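Local coordinates for putative cytoplasmic protein (Salmonella typhimurium LT2, PDB 2Q02), which is of unknown function but binds zinc in a xylose isomerase-like TIM barrel and may act as an isomerase, at residues R8-R13 / E66-N71; E22-L27 / N34-R39. One frame throughout, in Å; residues are numbered along the deposited sequence.

How the contacts relate
Contacts 1 and 2 lie on the two sides of strand 35-39, which runs between strands 9-12 and 66-73 in the barrel sheet. Contact 1 passes over its inner side, while contact 2 packs helix 21-30 on its outer side; their centres are about 8 Å apart. Glu37 joins them: its OE1 is 2.7 Å from ND2 of Asn12, a weak hydrogen bond, and its OE2 is 2.5 Å from OG1 of Thr69. The same carboxylate bonds to His197, a zinc ligand. In contact 1 the side chain of Asn71 comes within about 5 Å of the zinc ion, so this contact lies just behind the zinc ligands; in contact 2 that of Glu37 is about 7 Å from the metal.

Contact 1: residues R8-R13 / E66-N71; sequences RFCINR and EIVTIN
Cys10 meets Val68 and Asn12 meets Asn71 inside the barrel, two pairs reaching past strand 35-39, which separates their strands. The spacing shows that strands 9-12 and 66-73 are not direct neighbours: CA of Cys10 and CA of Val68 are 8.0 Å apart, and only 116 Å² is buried between the segments, both sides summed.

The apolar part is a single touch, SG of Cys10 against CG2 of Val68 at 4.1 Å. The Cys10 sulfur stands opposite its own backbone nitrogen about the CA-CB bond (chi1 179°), which directs it to the Val68 side of the barrel interior. Lys35 and Glu37 of the intervening strand also touch Cys10.

The polar part is a meeting of two amides. ND2 of Asn12 lies 3.5 Å from ND2 of Asn71, the side chains arriving from opposite directions with their amide planes 52° apart. Neither NH2 group can accept from the other, so this approach is not a bond, and both donors are instead used on Glu37: OE2 accepts from ND2 of Asn71, and OE1 accepts a weak hydrogen bond from ND2 of Asn12. The other end of the Asn12 amide is gripped twice, OD1 receiving N of Lys14 and NH1 of Arg39.

The helical backbone angles of Val68 interrupt the regular strand alternation, consistent with Val68 and Asn71, an odd three positions apart, both directing CB toward strand 9-12.

Asn12 reaches to about 4 Å from the zinc ligand Glu245, and Asn71 to about 4 Å from His197, between side chains. The chemistry is therefore that of a second shell: amide donors converge on a buried carboxylate and help fix its position and rotation, and that carboxylate in turn hydrogen-bonds to the metal-binding His197.

Contact 2: residues E22-L27 / N34-R39; sequences EAFFRL and NKVELR
The beta-alpha-beta unit formed by strand 9-12, helix 21-30 and strand 35-39 opens this TIM barrel, and here its helix packs on the strand that follows it. The short axes run 10.0 Å apart at closest approach and at 155° to one another, the nearly antiparallel course expected when a chain returns along the outside of a barrel to start the next strand. Consecutive phenylalanines on the helix meet Val36 and Leu38, giving 188 Å² of buried surface, both sides summed.

Phe24 reaches Val36 with the far end of its ring: CZ and CE2 both lie 3.8 Å from CG1 of the valine, and CE2 is 4.0 Å from its CB. Phe24 and Val36 run antiparallel alongside each other, the methyl lying oblique to the ring. A chi1 of 167° turns Phe24 CG away from its backbone nitrogen and lets the ring extend to the sheet, where it also touches Ile11 of strand 9-12.

Phe25 has CG anti to its carbonyl carbon (chi1 -77°), which helps bring CE1 up to Val36 and Leu38; it crosses both aliphatic side chains at about a right angle. Phe25 also touches Leu65 and, on the next helix of the outer layer (53-62), Leu59 and Ala60. CD2 of Phe24 lies at the edge of the Phe25 ring, in its plane.

Between the two packing residues, CB of Glu37 is directed away from the helix, and its carboxylate hydrogen-bonds to Thr69 inside the barrel. On the outer side, a single ring atom serves two residues: CE1 of Phe25 stands 4.0 Å from CG2 of Val36 and equally 4.0 Å from CD2 of Leu38, the leucine methyl meeting the ring edge near its plane.

Contact 1: residues R8-R13 / E66-N71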
# COMPACT_ATOMS: atom_id res chain seq x y z
N ARG A 8 -15.30 1.37 -0.65
CA ARG A 8 -14.01 1.51 -1.34
C ARG A 8 -12.85 1.82 -0.41
O ARG A 8 -11.72 1.89 -0.87
CB ARG A 8 -14.05 2.61 -2.41
CG ARG A 8 -14.94 2.31 -3.59
CD ARG A 8 -15.06 3.52 -4.52
NE ARG A 8 -13.77 3.89 -5.08
CZ ARG A 8 -13.52 5.01 -5.76
NH1 ARG A 8 -14.47 5.90 -5.99
NH2 ARG A 8 -12.30 5.27 -6.20
N PHE A 9 -13.10 2.06 0.88
CA PHE A 9 -12.00 2.36 1.81
C PHE A 9 -11.46 1.09 2.45
O PHE A 9 -12.20 0.14 2.71
CB PHE A 9 -12.42 3.39 2.86
CG PHE A 9 -12.55 4.79 2.31
CD1 PHE A 9 -11.43 5.47 1.83
CD2 PHE A 9 -13.78 5.43 2.28
CE1 PHE A 9 -11.52 6.75 1.30
CE2 PHE A 9 -13.89 6.75 1.76
CZ PHE A 9 -12.75 7.40 1.26
N CYS A 10 -10.14 1.08 2.68
CA CYS A 10 -9.42 -0.09 3.24
C CYS A 10 -8.54 0.37 4.38
O CYS A 10 -7.93 1.44 4.32
CB CYS A 10 -8.55 -0.74 2.15
SG CYS A 10 -7.56 -2.19 2.61
N ILE A 11 -8.48 -0.40 5.45
CA ILE A 11 -7.63 -0.03 6.56
C ILE A 11 -6.40 -0.91 6.56
O ILE A 11 -6.48 -2.13 6.74
CB ILE A 11 -8.37 -0.11 7.91
CG1 ILE A 11 -9.78 0.52 7.82
CG2 ILE A 11 -7.52 0.55 9.01
CD1 ILE A 11 -9.81 1.97 7.34
N ASN A 12 -5.25 -0.28 6.36
CA ASN A 12 -3.97 -0.96 6.47
C ASN A 12 -3.63 -1.19 7.96
O ASN A 12 -3.81 -0.29 8.82
CB ASN A 12 -2.89 -0.14 5.73
CG ASN A 12 -1.60 -0.91 5.55
OD1 ASN A 12 -1.01 -1.36 6.52
ND2 ASN A 12 -1.15 -1.05 4.29
N ARG A 13 -3.12 -2.38 8.27
CA ARG A 13 -2.82 -2.75 9.65
C ARG A 13 -1.69 -1.93 10.31
O ARG A 13 -1.55 -2.00 11.54
CB ARG A 13 -2.50 -4.24 9.78
CG ARG A 13 -2.54 -4.72 11.22
CD ARG A 13 -2.11 -6.18 11.39
NE ARG A 13 -2.14 -6.57 12.81
CZ ARG A 13 -1.37 -7.51 13.37
NH1 ARG A 13 -0.49 -8.18 12.63
NH2 ARG A 13 -1.47 -7.78 14.66
N GLU A 66 -12.56 -8.43 3.61
CA GLU A 66 -11.64 -8.90 2.57
C GLU A 66 -10.23 -8.44 2.92
O GLU A 66 -10.00 -7.27 3.14
CB GLU A 66 -12.03 -8.34 1.19
CG GLU A 66 -10.88 -8.31 0.18
CD GLU A 66 -11.31 -8.09 -1.28
OE1 GLU A 66 -12.11 -7.15 -1.56
OE2 GLU A 66 -10.83 -8.86 -2.16
N ILE A 67 -9.28 -9.37 2.95
CA ILE A 67 -7.88 -9.00 3.07
C ILE A 67 -7.39 -8.68 1.66
O ILE A 67 -7.24 -9.58 0.84
CB ILE A 67 -7.05 -10.14 3.69
CG1 ILE A 67 -7.55 -10.43 5.11
CG2 ILE A 67 -5.55 -9.77 3.67
CD1 ILE A 67 -7.01 -11.69 5.71
N VAL A 68 -7.17 -7.41 1.37
CA VAL A 68 -6.91 -6.97 0.00
C VAL A 68 -5.46 -7.21 -0.38
O VAL A 68 -5.19 -7.71 -1.47
CB VAL A 68 -7.25 -5.47 -0.22
CG1 VAL A 68 -6.92 -5.07 -1.65
CG2 VAL A 68 -8.75 -5.17 0.12
N THR A 69 -4.52 -6.83 0.48
CA THR A 69 -3.12 -7.14 0.18
C THR A 69 -2.35 -7.59 1.39
O THR A 69 -2.81 -7.45 2.53
CB THR A 69 -2.31 -5.93 -0.41
OG1 THR A 69 -1.81 -5.10 0.65
CG2 THR A 69 -3.15 -5.09 -1.36
N ILE A 70 -1.16 -8.11 1.09
CA ILE A 70 -0.09 -8.22 2.06
C ILE A 70 1.05 -7.30 1.65
O ILE A 70 1.41 -7.21 0.49
CB ILE A 70 0.36 -9.68 2.20
CG1 ILE A 70 -0.77 -10.47 2.88
CG2 ILE A 70 1.66 -9.77 2.98
CD1 ILE A 70 -0.54 -11.94 2.95
N ASN A 71 1.58 -6.57 2.63
CA ASN A 71 2.78 -5.73 2.47
C ASN A 71 3.91 -6.37 3.26
O ASN A 71 3.75 -6.55 4.47
CB ASN A 71 2.57 -4.34 3.08
CG ASN A 71 1.58 -3.50 2.33
OD1 ASN A 71 1.98 -2.61 1.57
ND2 ASN A 71 0.26 -3.77 2.53

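Contact 2: residues E22-L27 / N34-R39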
# COMPACT_ATOMS: atom_id res chain seq x y z
N GLU A 22 -7.48 -10.07 15.78
CA GLU A 22 -8.94 -10.05 16.04
C GLU A 22 -9.43 -8.68 16.54
O GLU A 22 -10.51 -8.24 16.14
CB GLU A 22 -9.43 -11.14 17.01
CG GLU A 22 -10.96 -11.04 17.25
CD GLU A 22 -11.59 -12.30 17.81
OE1 GLU A 22 -10.86 -13.11 18.41
OE2 GLU A 22 -12.83 -12.47 17.67
N ALA A 23 -8.65 -8.04 17.41
CA ALA A 23 -8.96 -6.69 17.87
C ALA A 23 -8.96 -5.69 16.71
O ALA A 23 -9.79 -4.80 16.64
CB ALA A 23 -7.95 -6.26 18.95
N PHE A 24 -8.01 -5.87 15.79
CA PHE A 24 -7.90 -5.00 14.62
C PHE A 24 -9.10 -5.20 13.69
O PHE A 24 -9.74 -4.23 13.28
CB PHE A 24 -6.57 -5.23 13.91
CG PHE A 24 -6.50 -4.62 12.55
CD1 PHE A 24 -6.69 -3.26 12.39
CD2 PHE A 24 -6.23 -5.39 11.43
CE1 PHE A 24 -6.63 -2.68 11.14
CE2 PHE A 24 -6.16 -4.81 10.17
CZ PHE A 24 -6.37 -3.46 10.03
N PHE A 25 -9.41 -6.46 13.39
CA PHE A 25 -10.55 -6.80 12.53
C PHE A 25 -11.87 -6.34 13.13
O PHE A 25 -12.74 -5.85 12.40
CB PHE A 25 -10.62 -8.33 12.29
CG PHE A 25 -9.61 -8.88 11.28
CD1 PHE A 25 -8.50 -8.15 10.86
CD2 PHE A 25 -9.77 -10.16 10.76
CE1 PHE A 25 -7.60 -8.67 9.95
CE2 PHE A 25 -8.87 -10.68 9.84
CZ PHE A 25 -7.79 -9.93 9.45
N ARG A 26 -12.01 -6.50 14.44
CA ARG A 26 -13.24 -6.13 15.16
C ARG A 26 -13.46 -4.61 15.07
O ARG A 26 -14.59 -4.15 14.90
CB ARG A 26 -13.20 -6.63 16.62
CG ARG A 26 -14.48 -6.35 17.42
CD ARG A 26 -14.49 -7.02 18.79
NE ARG A 26 -13.26 -6.74 19.53
CZ ARG A 26 -12.51 -7.65 20.18
NH1 ARG A 26 -12.86 -8.93 20.25
NH2 ARG A 26 -11.40 -7.24 20.80
N LEU A 27 -12.38 -3.84 15.17
CA LEU A 27 -12.43 -2.38 15.04
C LEU A 27 -12.90 -1.96 13.65
O LEU A 27 -13.81 -1.12 13.52
CB LEU A 27 -11.05 -1.79 15.36
CG LEU A 27 -10.83 -0.28 15.34
CD1 LEU A 27 -9.66 0.04 16.24
CD2 LEU A 27 -10.59 0.23 13.93
N ASN A 34 -15.02 -2.91 5.07
CA ASN A 34 -14.98 -4.33 4.74
C ASN A 34 -13.67 -4.75 4.05
O ASN A 34 -13.60 -5.79 3.42
CB ASN A 34 -16.18 -4.70 3.86
CG ASN A 34 -16.20 -3.94 2.52
OD1 ASN A 34 -15.19 -3.37 2.07
ND2 ASN A 34 -17.35 -3.93 1.88
N LYS A 35 -12.64 -3.92 4.20
CA LYS A 35 -11.34 -4.16 3.58
C LYS A 35 -10.20 -3.85 4.53
O LYS A 35 -10.23 -2.85 5.23
CB LYS A 35 -11.19 -3.31 2.31
CG LYS A 35 -12.14 -3.74 1.19
CD LYS A 35 -12.16 -2.80 -0.02
CE LYS A 35 -12.96 -3.40 -1.15
NZ LYS A 35 -14.30 -3.60 -0.63
N VAL A 36 -9.20 -4.73 4.54
CA VAL A 36 -7.94 -4.50 5.26
C VAL A 36 -6.74 -4.95 4.46
O VAL A 36 -6.87 -5.62 3.45
CB VAL A 36 -7.85 -5.27 6.61
CG1 VAL A 36 -8.90 -4.78 7.58
CG2 VAL A 36 -7.99 -6.79 6.39
N GLU A 37 -5.56 -4.59 4.95
CA GLU A 37 -4.29 -5.10 4.47
C GLU A 37 -3.54 -5.65 5.67
O GLU A 37 -3.50 -5.01 6.73
CB GLU A 37 -3.44 -3.97 3.87
CG GLU A 37 -4.00 -3.33 2.60
CD GLU A 37 -3.05 -2.29 2.04
OE1 GLU A 37 -3.17 -1.11 2.46
OE2 GLU A 37 -2.17 -2.67 1.20
N LEU A 38 -2.93 -6.81 5.50
CA LEU A 38 -2.00 -7.34 6.51
C LEU A 38 -0.56 -7.03 6.11
O LEU A 38 -0.31 -6.48 5.03
CB LEU A 38 -2.23 -8.85 6.72
CG LEU A 38 -3.55 -9.27 7.39
CD1 LEU A 38 -3.63 -10.77 7.53
CD2 LEU A 38 -3.75 -8.61 8.75
N ARG A 39 0.39 -7.34 6.99
CA ARG A 39 1.78 -6.94 6.80
C ARG A 39 2.82 -7.85 7.51
O ARG A 39 2.58 -8.36 8.63
CB ARG A 39 1.99 -5.51 7.33
CG ARG A 39 0.92 -4.46 7.00
CD ARG A 39 1.34 -3.13 7.60
NE ARG A 39 2.68 -2.79 7.13
CZ ARG A 39 2.94 -2.07 6.04
NH1 ARG A 39 1.98 -1.52 5.31
NH2 ARG A 39 4.19 -1.86 5.69